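Local coordinates for protein glucoamylase (PDB 1LF6) that hydrolyses terminal alpha-1,4-linked glucose residues one after another from the non-reducing ends of starch-type chains, releasing beta-D-glucose, at residues V532-L537 with S561-D566; P571-Y576 with L601-R606; K595-P600 with Q637-T642. One frame throughout, in Å; residues are numbered along the deposited sequence.

Contact 1 (V532-L537 with S561-D566)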
# COMPACT_ATOMS: atom_id res chain seq x y z
N VAL A 532 1.08 -26.61 -5.05
CA VAL A 532 0.50 -25.96 -6.22
C VAL A 532 0.32 -24.48 -5.89
O VAL A 532 0.24 -24.09 -4.72
CB VAL A 532 -0.86 -26.59 -6.64
CG1 VAL A 532 -0.62 -28.01 -7.14
CG2 VAL A 532 -1.86 -26.58 -5.50
N ASP A 533 0.28 -23.65 -6.93
CA ASP A 533 0.20 -22.20 -6.78
C ASP A 533 -0.63 -21.62 -7.93
O ASP A 533 -0.35 -21.89 -9.10
CB ASP A 533 1.64 -21.67 -6.82
CG ASP A 533 1.75 -20.18 -6.58
OD1 ASP A 533 0.88 -19.42 -7.06
OD2 ASP A 533 2.74 -19.77 -5.92
N PRO A 534 -1.66 -20.81 -7.62
CA PRO A 534 -2.49 -20.23 -8.69
C PRO A 534 -1.73 -19.33 -9.66
O PRO A 534 -2.27 -18.95 -10.70
CB PRO A 534 -3.57 -19.48 -7.91
CG PRO A 534 -2.91 -19.15 -6.63
CD PRO A 534 -2.15 -20.39 -6.30
N SER A 535 -0.49 -18.99 -9.32
CA SER A 535 0.34 -18.14 -10.16
C SER A 535 0.57 -18.74 -11.54
O SER A 535 0.97 -18.04 -12.46
CB SER A 535 1.70 -17.90 -9.49
OG SER A 535 1.55 -17.21 -8.26
N PHE A 536 0.34 -20.05 -11.68
CA PHE A 536 0.54 -20.68 -12.97
C PHE A 536 -0.38 -20.04 -14.00
O PHE A 536 -0.11 -20.11 -15.20
CB PHE A 536 0.26 -22.19 -12.90
CG PHE A 536 -1.20 -22.54 -12.93
CD1 PHE A 536 -1.99 -22.37 -11.80
CD2 PHE A 536 -1.79 -23.02 -14.10
CE1 PHE A 536 -3.34 -22.68 -11.82
CE2 PHE A 536 -3.14 -23.32 -14.14
CZ PHE A 536 -3.93 -23.15 -12.99
N LEU A 537 -1.46 -19.42 -13.54
CA LEU A 537 -2.39 -18.77 -14.46
C LEU A 537 -1.72 -17.63 -15.21
O LEU A 537 -2.30 -17.06 -16.14
CB LEU A 537 -3.64 -18.26 -13.72
CG LEU A 537 -4.62 -19.33 -13.23
CD1 LEU A 537 -5.76 -18.66 -12.47
CD2 LEU A 537 -5.15 -20.14 -14.42
N SER A 561 -9.32 -27.71 -5.60
CA SER A 561 -9.59 -28.78 -4.63
C SER A 561 -8.73 -28.62 -3.38
O SER A 561 -9.05 -29.15 -2.33
CB SER A 561 -9.31 -30.15 -5.25
OG SER A 561 -10.14 -30.38 -6.36
N THR A 562 -7.63 -27.88 -3.50
CA THR A 562 -6.73 -27.74 -2.36
C THR A 562 -6.58 -26.36 -1.73
O THR A 562 -6.41 -26.24 -0.52
CB THR A 562 -5.32 -28.24 -2.74
OG1 THR A 562 -4.75 -27.38 -3.73
CG2 THR A 562 -5.39 -29.64 -3.31
N ILE A 563 -6.64 -25.30 -2.54
CA ILE A 563 -6.45 -23.97 -1.98
C ILE A 563 -7.48 -22.92 -2.36
O ILE A 563 -7.18 -21.72 -2.37
CB ILE A 563 -5.03 -23.44 -2.33
CG1 ILE A 563 -4.81 -23.47 -3.84
CG2 ILE A 563 -3.97 -24.31 -1.63
CD1 ILE A 563 -3.47 -22.91 -4.28
N LYS A 564 -8.68 -23.37 -2.68
CA LYS A 564 -9.77 -22.46 -3.00
C LYS A 564 -10.70 -22.44 -1.80
O LYS A 564 -10.93 -23.48 -1.17
CB LYS A 564 -10.55 -22.93 -4.23
CG LYS A 564 -11.76 -22.05 -4.54
CD LYS A 564 -12.62 -22.59 -5.67
CE LYS A 564 -13.82 -21.66 -5.89
NZ LYS A 564 -14.76 -22.17 -6.93
N VAL A 565 -11.21 -21.27 -1.46
CA VAL A 565 -12.15 -21.15 -0.34
C VAL A 565 -13.28 -20.20 -0.72
O VAL A 565 -13.03 -19.09 -1.18
CB VAL A 565 -11.48 -20.59 0.94
CG1 VAL A 565 -12.54 -20.35 2.02
CG2 VAL A 565 -10.42 -21.57 1.46
N ASP A 566 -14.51 -20.67 -0.57
CA ASP A 566 -15.68 -19.84 -0.86
C ASP A 566 -16.06 -19.10 0.43
O ASP A 566 -16.70 -19.67 1.31
CB ASP A 566 -16.88 -20.70 -1.29
CG ASP A 566 -16.82 -21.08 -2.76
OD1 ASP A 566 -16.80 -20.16 -3.61
OD2 ASP A 566 -16.80 -22.30 -3.05
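Ile563 sends its CG1 branch between its own backbone N and carbonyl carbon (chi1 56°) and then runs straight on to CD1 (chi2 177°), which lays this methyl against the loop that carries Val532 and Pro534. The contact belongs to the (alpha/alpha)6 barrel of this family 15 glycoside hydrolase, where helix 550-562 gives way to the short strand 564-567; Ile563 is the first residue to leave the helical path. Its CD1 presses on the ring carbon CD of Pro534 at 3.5 Å, tighter than an ordinary carbon-carbon contact, and also lies 3.9 Å from the carbonyl O of Val532. Val532 sets its CG2 methyl 4.2 Å from Ile563 CD1. The same CG2 comes within 3.5 Å of the Thr562 hydroxyl oxygen OG1, whose hydrogen bond is made with Val558 O one turn back in the helix, so that toward Val532 the threonine packs without a polar bond. No hydrogen bond joins the two segments, which meet by van der Waals packing.

The loop behind it is stiffened by an Asx turn leading into the 3-10 segment 534-536. Asp533, whose side chain lies about 5 Å from that of Glu435, the probable catalytic proton acceptor, also receives Trp437 NE1 at OD2. Asp533 OD1 takes two donors from the same face of the carboxylate: the backbone N of Ser535 at 2.7 Å, and Ser535 OG at 2.6 Å, arriving 36° out of the plane.

Contact 2 (P571-Y576 with L601-R606)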
# COMPACT_ATOMS: atom_id res chain seq x y z
N PRO A 571 -15.45 -16.18 -3.67
CA PRO A 571 -14.29 -17.06 -3.65
C PRO A 571 -12.94 -16.35 -3.68
O PRO A 571 -12.81 -15.25 -4.24
CB PRO A 571 -14.49 -17.89 -4.90
CG PRO A 571 -15.00 -16.85 -5.87
CD PRO A 571 -16.02 -16.09 -5.03
N SER A 572 -11.96 -16.98 -3.06
CA SER A 572 -10.59 -16.48 -3.07
C SER A 572 -9.67 -17.69 -2.92
O SER A 572 -10.13 -18.80 -2.63
CB SER A 572 -10.33 -15.48 -1.94
OG SER A 572 -9.16 -14.72 -2.23
N TRP A 573 -8.38 -17.49 -3.13
CA TRP A 573 -7.41 -18.57 -3.07
C TRP A 573 -6.19 -18.22 -2.22
O TRP A 573 -5.89 -17.04 -2.03
CB TRP A 573 -6.91 -18.91 -4.48
CG TRP A 573 -7.93 -19.54 -5.36
CD1 TRP A 573 -7.99 -20.85 -5.73
CD2 TRP A 573 -9.07 -18.91 -5.97
NE1 TRP A 573 -9.09 -21.08 -6.52
CE2 TRP A 573 -9.77 -19.91 -6.69
CE3 TRP A 573 -9.57 -17.59 -5.98
CZ2 TRP A 573 -10.94 -19.64 -7.40
CZ3 TRP A 573 -10.73 -17.32 -6.69
CH2 TRP A 573 -11.41 -18.34 -7.39
N TYR A 574 -5.50 -19.24 -1.70
CA TYR A 574 -4.26 -19.05 -0.95
C TYR A 574 -3.20 -18.97 -2.05
O TYR A 574 -3.46 -19.39 -3.18
CB TYR A 574 -3.92 -20.28 -0.09
CG TYR A 574 -4.86 -20.55 1.06
CD1 TYR A 574 -4.73 -19.87 2.26
CD2 TYR A 574 -5.87 -21.51 0.94
CE1 TYR A 574 -5.58 -20.14 3.33
CE2 TYR A 574 -6.73 -21.79 2.00
CZ TYR A 574 -6.57 -21.10 3.20
OH TYR A 574 -7.41 -21.38 4.26
N ARG A 575 -2.02 -18.45 -1.73
CA ARG A 575 -0.94 -18.34 -2.71
C ARG A 575 -0.42 -19.73 -3.08
O ARG A 575 0.03 -19.95 -4.20
CB ARG A 575 0.23 -17.54 -2.13
CG ARG A 575 -0.16 -16.20 -1.55
CD ARG A 575 0.88 -15.79 -0.50
NE ARG A 575 2.01 -15.07 -1.04
CZ ARG A 575 3.19 -14.97 -0.44
NH1 ARG A 575 4.16 -14.27 -1.01
NH2 ARG A 575 3.41 -15.57 0.71
N TYR A 576 -0.47 -20.66 -2.13
CA TYR A 576 -0.03 -22.05 -2.32
C TYR A 576 -0.25 -22.81 -1.02
O TYR A 576 -0.40 -22.20 0.03
CB TYR A 576 1.46 -22.10 -2.72
CG TYR A 576 2.39 -21.41 -1.74
CD1 TYR A 576 2.83 -22.05 -0.58
CD2 TYR A 576 2.82 -20.10 -1.96
CE1 TYR A 576 3.67 -21.41 0.33
CE2 TYR A 576 3.66 -19.45 -1.05
CZ TYR A 576 4.08 -20.11 0.09
OH TYR A 576 4.89 -19.47 0.99
N LEU A 601 -6.31 -10.48 -4.37
CA LEU A 601 -5.52 -10.31 -5.58
C LEU A 601 -5.70 -11.55 -6.46
O LEU A 601 -5.87 -11.44 -7.67
CB LEU A 601 -4.03 -10.16 -5.23
CG LEU A 601 -3.01 -10.31 -6.37
CD1 LEU A 601 -3.22 -9.23 -7.43
CD2 LEU A 601 -1.60 -10.21 -5.80
N LEU A 602 -5.66 -12.73 -5.85
CA LEU A 602 -5.81 -13.97 -6.59
C LEU A 602 -7.24 -14.20 -7.07
O LEU A 602 -7.47 -14.98 -8.00
CB LEU A 602 -5.32 -15.15 -5.74
CG LEU A 602 -3.83 -14.99 -5.40
CD1 LEU A 602 -3.35 -16.17 -4.57
CD2 LEU A 602 -3.04 -14.86 -6.71
N THR A 603 -8.20 -13.52 -6.45
CA THR A 603 -9.59 -13.63 -6.88
C THR A 603 -9.65 -12.87 -8.21
O THR A 603 -10.29 -13.31 -9.16
CB THR A 603 -10.55 -12.96 -5.88
OG1 THR A 603 -10.57 -13.72 -4.66
CG2 THR A 603 -11.96 -12.88 -6.46
N GLY A 604 -8.98 -11.73 -8.24
CA GLY A 604 -8.94 -10.92 -9.45
C GLY A 604 -8.21 -11.64 -10.57
O GLY A 604 -8.67 -11.63 -11.71
N GLU A 605 -7.09 -12.28 -10.25
CA GLU A 605 -6.33 -12.99 -11.28
C GLU A 605 -7.14 -14.15 -11.86
O GLU A 605 -7.05 -14.43 -13.05
CB GLU A 605 -4.99 -13.50 -10.73
CG GLU A 605 -3.95 -12.38 -10.56
CD GLU A 605 -2.53 -12.90 -10.41
OE1 GLU A 605 -1.62 -12.08 -10.19
OE2 GLU A 605 -2.31 -14.13 -10.52
N ARG A 606 -7.93 -14.83 -11.02
CA ARG A 606 -8.76 -15.93 -11.51
C ARG A 606 -9.83 -15.37 -12.44
O ARG A 606 -10.17 -15.98 -13.46
CB ARG A 606 -9.45 -16.68 -10.36
CG ARG A 606 -10.55 -17.62 -10.84
CD ARG A 606 -10.02 -18.76 -11.74
NE ARG A 606 -9.47 -19.83 -10.94
CZ ARG A 606 -10.00 -21.04 -10.83
NH1 ARG A 606 -9.42 -21.95 -10.06
NH2 ARG A 606 -11.10 -21.37 -11.50
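Thr603 OG1 donates to the carbonyl O of Pro571 at 2.7 Å, in the carbonyl plane on a lone pair, and accepts from Ser572 OG at 3.0 Å, so one hydroxyl on helix 600-612 ties two successive residues of strand 570-573. Beside it, Arg606 CB sits over the six-membered ring of Trp573, 4.2 Å from its centroid, and Arg606 CG comes to 3.6 Å from Trp573 CH2. Bends at chi2 (63°) and chi3 (81°) turn the arginine chain across the indole, bringing one face of its guanidinium against CZ2 of Trp573, with the two planes 30° apart. Leu602 points toward segment 571-576, its CD1 methyl 3.5 Å from Tyr574 O.

Farther out, Asp560 on helix 550-562 fixes both partners, accepting from Trp573 NE1 and forming a salt bridge with Arg606 NH1, while Tyr620 of helix 618-627 packs against both side chains. Replacing Trp573 by an alanine would probably open a gap beneath the Arg606 chain and leave Asp560 without its indole donor. The barrel helix is joined to the strand by directed hydroxyl bonds at Thr603 and by a buried arginine one turn further along, whose charge is probably balanced by Asp560.

Contact 3 (K595-P600 with Q637-T642)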
# COMPACT_ATOMS: atom_id res chain seq x y z
N LYS A 595 0.12 -18.27 9.46
CA LYS A 595 -0.65 -18.97 8.44
C LYS A 595 -1.13 -18.01 7.35
O LYS A 595 -1.87 -17.07 7.63
CB LYS A 595 -1.84 -19.65 9.11
CG LYS A 595 -2.56 -20.70 8.29
CD LYS A 595 -3.68 -21.28 9.16
CE LYS A 595 -4.32 -22.51 8.57
NZ LYS A 595 -5.36 -23.05 9.52
N GLY A 596 -0.69 -18.25 6.12
CA GLY A 596 -1.07 -17.41 5.00
C GLY A 596 -2.58 -17.45 4.78
O GLY A 596 -3.19 -18.51 4.87
N ARG A 597 -3.18 -16.31 4.49
CA ARG A 597 -4.62 -16.28 4.29
C ARG A 597 -5.00 -16.07 2.83
O ARG A 597 -4.17 -16.23 1.93
CB ARG A 597 -5.23 -15.21 5.20
CG ARG A 597 -4.83 -15.38 6.68
CD ARG A 597 -5.42 -16.66 7.32
NE ARG A 597 -4.89 -16.91 8.66
CZ ARG A 597 -5.40 -17.79 9.52
NH1 ARG A 597 -6.46 -18.51 9.19
NH2 ARG A 597 -4.84 -17.95 10.71
N LEU A 598 -6.26 -15.72 2.59
CA LEU A 598 -6.78 -15.52 1.23
C LEU A 598 -6.41 -14.17 0.63
O LEU A 598 -6.47 -13.15 1.31
CB LEU A 598 -8.30 -15.69 1.24
CG LEU A 598 -8.90 -17.09 1.13
CD1 LEU A 598 -7.95 -18.16 1.63
CD2 LEU A 598 -10.22 -17.12 1.90
N TRP A 599 -6.04 -14.17 -0.64
CA TRP A 599 -5.65 -12.95 -1.32
C TRP A 599 -6.67 -12.48 -2.35
O TRP A 599 -6.86 -13.11 -3.39
CB TRP A 599 -4.30 -13.14 -2.03
CG TRP A 599 -3.13 -13.24 -1.09
CD1 TRP A 599 -3.01 -14.05 0.00
CD2 TRP A 599 -1.89 -12.53 -1.20
NE1 TRP A 599 -1.77 -13.89 0.58
CE2 TRP A 599 -1.06 -12.96 -0.14
CE3 TRP A 599 -1.40 -11.56 -2.09
CZ2 TRP A 599 0.23 -12.46 0.06
CZ3 TRP A 599 -0.11 -11.07 -1.90
CH2 TRP A 599 0.69 -11.52 -0.83
N PRO A 600 -7.37 -11.37 -2.07
CA PRO A 600 -8.33 -10.93 -3.08
C PRO A 600 -7.62 -10.73 -4.42
O PRO A 600 -8.24 -10.80 -5.49
CB PRO A 600 -8.91 -9.63 -2.49
CG PRO A 600 -8.02 -9.30 -1.31
CD PRO A 600 -7.54 -10.63 -0.81
N GLN A 637 -4.65 -9.48 2.24
CA GLN A 637 -5.27 -10.73 2.67
C GLN A 637 -6.57 -10.56 3.45
O GLN A 637 -6.76 -9.55 4.13
CB GLN A 637 -4.29 -11.52 3.55
CG GLN A 637 -2.96 -11.83 2.90
CD GLN A 637 -2.02 -12.56 3.84
OE1 GLN A 637 -2.41 -13.54 4.48
NE2 GLN A 637 -0.78 -12.10 3.92
N VAL A 638 -7.44 -11.56 3.36
CA VAL A 638 -8.72 -11.59 4.08
C VAL A 638 -8.90 -12.96 4.75
O VAL A 638 -8.33 -13.96 4.29
CB VAL A 638 -9.94 -11.34 3.14
CG1 VAL A 638 -9.83 -9.96 2.50
CG2 VAL A 638 -10.01 -12.43 2.09
N TRP A 639 -9.69 -13.00 5.82
CA TRP A 639 -9.95 -14.24 6.55
C TRP A 639 -10.85 -15.20 5.78
O TRP A 639 -11.72 -14.76 5.02
CB TRP A 639 -10.60 -13.94 7.91
CG TRP A 639 -9.74 -13.17 8.85
CD1 TRP A 639 -9.76 -11.83 9.08
CD2 TRP A 639 -8.74 -13.71 9.71
NE1 TRP A 639 -8.85 -11.50 10.05
CE2 TRP A 639 -8.20 -12.64 10.46
CE3 TRP A 639 -8.24 -15.00 9.94
CZ2 TRP A 639 -7.20 -12.81 11.41
CZ3 TRP A 639 -7.23 -15.17 10.89
CH2 TRP A 639 -6.73 -14.08 11.61
N GLU A 640 -10.66 -16.50 5.99
CA GLU A 640 -11.46 -17.51 5.30
C GLU A 640 -12.91 -17.57 5.78
O GLU A 640 -13.82 -17.79 4.99
CB GLU A 640 -10.88 -18.91 5.48
CG GLU A 640 -9.45 -19.11 5.06
CD GLU A 640 -8.47 -18.87 6.18
OE1 GLU A 640 -7.41 -19.53 6.19
OE2 GLU A 640 -8.76 -18.02 7.06
N ASP A 641 -13.12 -17.37 7.08
CA ASP A 641 -14.46 -17.46 7.64
C ASP A 641 -15.39 -16.28 7.38
O ASP A 641 -16.59 -16.46 7.16
CB ASP A 641 -14.38 -17.75 9.15
CG ASP A 641 -13.75 -16.61 9.93
OD1 ASP A 641 -13.00 -15.82 9.33
OD2 ASP A 641 -14.00 -16.51 11.15
N THR A 642 -14.86 -15.07 7.39
CA THR A 642 -15.69 -13.88 7.19
C THR A 642 -15.39 -13.10 5.91
O THR A 642 -16.18 -12.27 5.49
CB THR A 642 -15.54 -12.90 8.34
OG1 THR A 642 -14.20 -12.40 8.34
CG2 THR A 642 -15.83 -13.59 9.68
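Leu598 and Val638 form a single antiparallel bridge, a hydrogen-bonded pair, between two irregular loops of the (alpha/alpha)6 barrel: one runs into helix 600-612, with Trp599 at its N-cap, and the other links helices 618-627 and 653-668. Val638 N reaches Leu598 O at 2.8 Å, and Leu598 N returns a longer bond of 3.2 Å to Val638 O. Gln637 extends alongside, its OE1 accepting from Arg597 N at 2.9 Å while NE2 donates to Tyr581 O. Its CG lies over the Trp599 indole, 3.3 Å from NE1, and the amide is nearly parallel to the ring, 13° away. The Gln637 side chain is also about 4 Å from that of Trp325, which probably binds substrate.

Leu598 CD2 packs on Glu640 CA. Arg597, bent at chi2 (-67°), passes between Lys595 CD on one guanidinium face and Trp639 on the other, and NH2 donates to Glu583 O. The Glu640 carboxylate, hydrogen-bonded through OE1 to Tyr574 OH, stands almost perpendicular to the guanidinium and forms a salt bridge from the edge, its OE2 meeting Arg597 NH1 at 3.2 Å through the syn lone pair. Directly over the guanidinium centre, CZ3 of Trp639 lies 3.5 Å from Arg597 CZ.

Overall arrangement
The three contacts form one continuous patch of the barrel, with centres 7 Å apart for contacts 1 and 2, 10 Å for contacts 2 and 3 and 13 Å for contacts 1 and 3. The hairpin of strands 564-567 and 570-573 joins the first two, probably through a hydrogen bond from Val565 N to Ser572 O at 2.9 Å. Contacts 2 and 3 alternate along the chain and are probably linked by a hydrogen bond between Tyr574 OH and Glu640 OE1 at 2.7 Å, while Val565 packs on Leu598 between contacts 1 and 3. All three border the likely catalytic site: the Arg575 side chain is about 6 Å from those of Glu435 and Glu438, and that of Trp599 about 9 Å from Glu438.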